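PDB 6FU9: NBS-LRR class disease resistance protein from Oryza sativa subsp. japonica, which probably acts as an intracellular immune receptor that recognises pathogen effectors, this small domain binding another protein. Local coordinates for residues Gln7-Lys12 / Ala70-Val75. Residues are numbered along the deposited sequence; the frame is centred on the assembly and turned at random.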
# COMPACT_ATOMS: atom_id res chain seq x y z
N GLN A 7 -6.89 3.80 10.27
CA GLN A 7 -6.65 4.14 8.88
C GLN A 7 -5.32 3.52 8.39
O GLN A 7 -4.40 3.41 9.20
CB GLN A 7 -6.38 5.67 8.77
CG GLN A 7 -7.49 6.69 8.97
CD GLN A 7 -6.84 8.04 9.23
OE1 GLN A 7 -6.35 8.34 10.26
NE2 GLN A 7 -6.99 8.93 8.26
N LYS A 8 -5.25 3.23 7.12
CA LYS A 8 -4.03 2.83 6.41
C LYS A 8 -3.87 3.67 5.22
O LYS A 8 -4.77 3.72 4.33
CB LYS A 8 -4.11 1.36 6.03
CG LYS A 8 -2.86 0.85 5.34
CD LYS A 8 -2.98 -0.67 5.11
CE LYS A 8 -1.86 -1.27 4.39
NZ LYS A 8 -2.19 -2.71 4.29
N ILE A 9 -2.77 4.44 5.12
CA ILE A 9 -2.50 5.33 4.04
C ILE A 9 -1.15 4.93 3.45
O ILE A 9 -0.17 4.80 4.19
CB ILE A 9 -2.39 6.78 4.48
CG1 ILE A 9 -3.66 7.24 5.23
CG2 ILE A 9 -2.12 7.67 3.30
CD1 ILE A 9 -3.50 8.49 6.01
N VAL A 10 -1.10 4.72 2.15
CA VAL A 10 0.17 4.37 1.48
C VAL A 10 0.53 5.46 0.51
O VAL A 10 -0.33 5.84 -0.34
CB VAL A 10 0.09 3.02 0.77
CG1 VAL A 10 1.50 2.63 0.21
CG2 VAL A 10 -0.43 1.92 1.66
N PHE A 11 1.76 5.95 0.61
CA PHE A 11 2.32 6.90 -0.33
C PHE A 11 3.37 6.20 -1.20
O PHE A 11 4.03 5.26 -0.73
CB PHE A 11 2.97 8.08 0.36
CG PHE A 11 2.06 8.89 1.23
CD1 PHE A 11 1.21 9.83 0.66
CD2 PHE A 11 2.03 8.76 2.59
CE1 PHE A 11 0.36 10.61 1.43
CE2 PHE A 11 1.19 9.51 3.38
CZ PHE A 11 0.36 10.45 2.79
N LYS A 12 3.51 6.67 -2.43
CA LYS A 12 4.67 6.35 -3.28
C LYS A 12 5.51 7.60 -3.32
O LYS A 12 5.05 8.69 -3.69
CB LYS A 12 4.20 5.88 -4.64
CG LYS A 12 3.69 4.43 -4.66
CD LYS A 12 4.76 3.29 -4.72
CE LYS A 12 5.20 3.06 -6.14
NZ LYS A 12 6.30 2.08 -6.25
N ALA A 70 5.78 13.10 -3.25
CA ALA A 70 4.88 12.11 -2.75
C ALA A 70 3.54 12.10 -3.48
O ALA A 70 2.99 13.15 -3.77
CB ALA A 70 4.70 12.33 -1.25
N MET A 71 3.06 10.88 -3.75
CA MET A 71 1.71 10.66 -4.28
C MET A 71 0.98 9.64 -3.41
O MET A 71 1.58 8.66 -2.93
CB MET A 71 1.73 10.19 -5.71
CG MET A 71 2.42 11.20 -6.65
SD MET A 71 1.43 12.71 -6.90
CE MET A 71 0.20 12.06 -8.04
N PHE A 72 -0.32 9.79 -3.28
CA PHE A 72 -1.12 8.75 -2.67
C PHE A 72 -1.18 7.52 -3.56
O PHE A 72 -1.46 7.63 -4.77
CB PHE A 72 -2.54 9.22 -2.38
CG PHE A 72 -2.69 10.18 -1.23
CD1 PHE A 72 -2.94 9.71 0.01
CD2 PHE A 72 -2.68 11.55 -1.43
CE1 PHE A 72 -3.17 10.59 1.07
CE2 PHE A 72 -2.92 12.41 -0.39
CZ PHE A 72 -3.13 11.93 0.88
N LEU A 73 -1.01 6.34 -2.97
CA LEU A 73 -1.24 5.06 -3.61
C LEU A 73 -2.50 4.39 -3.11
O LEU A 73 -3.19 3.73 -3.89
CB LEU A 73 0.01 4.12 -3.44
CG LEU A 73 -0.13 2.67 -3.94
CD1 LEU A 73 -0.38 2.60 -5.43
CD2 LEU A 73 1.15 1.87 -3.58
N GLU A 74 -2.72 4.46 -1.81
CA GLU A 74 -3.88 3.78 -1.23
C GLU A 74 -4.40 4.53 -0.03
O GLU A 74 -3.63 5.08 0.78
CB GLU A 74 -3.45 2.37 -0.79
CG GLU A 74 -4.51 1.64 0.02
CD GLU A 74 -3.99 0.33 0.54
OE1 GLU A 74 -3.00 -0.20 0.03
OE2 GLU A 74 -4.66 -0.22 1.49
N VAL A 75 -5.73 4.51 0.08
CA VAL A 75 -6.39 4.93 1.31
C VAL A 75 -7.38 3.82 1.69
O VAL A 75 -8.22 3.45 0.86
CB VAL A 75 -7.13 6.28 1.13
CG1 VAL A 75 -7.88 6.67 2.35
CG2 VAL A 75 -6.15 7.38 0.73
O HOH W 1 -4.12 -2.72 2.35
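V10 faces both L73 and E74 across a classic beta bulge, which interrupts the antiparallel pairing of strand 7-12 with strand 71-77, the outermost of this chain's sheet, in a four-stranded βαββαβ ferredoxin-like fold. The carbonyl V10 O is gripped twice: L73 N lies 2.8 Å from V10 O, E74 N 3.1 Å from it, and both donors come from the same face of the carbonyl plane. An almost straight bond in return, 172° at the hydrogen, joins V10 N to E74 O. L73 takes up the extra residue with a helix-like psi; beyond the bulge F11 pairs with F72 without hydrogen bonds, and K12 and M71 then exchange two.

On the sheet surface turned from the helices, L73 CD2 lies against K12 CG at 3.8 Å and also touches V10 CG1, all three side chains leaning the same way. V10 CG2 meets the carboxylate of E74 through OE1. The F11 and F72 planes are inclined at 43°, with F11 CE1 sitting 3.5 Å above the F72 ring, displaced toward its rim. I9 CG2 flanks the same ring, 3.8 Å from F72 CE1.

Farther out, F11 packs on L59 and V60 of helix 56-66. E74 and V75 pair with a strand of the bound protein, extending the sheet across the interface, and F72 packs on one of its aromatic side chains. K12 turns its amine off to D45 and an acidic side chain of that chain, while E74 OE2 is also hydrogen-bonded to S76 OG. With CG trans to the backbone N (chi1 -177°) and the chain straight beyond it, K8 brings CD to 4.0 Å from E74 OE2. K8 NZ stays 4.5 Å from E74 OE2, too far for a salt bridge, and a water bridges the two, accepting from K8 NZ at 2.7 Å.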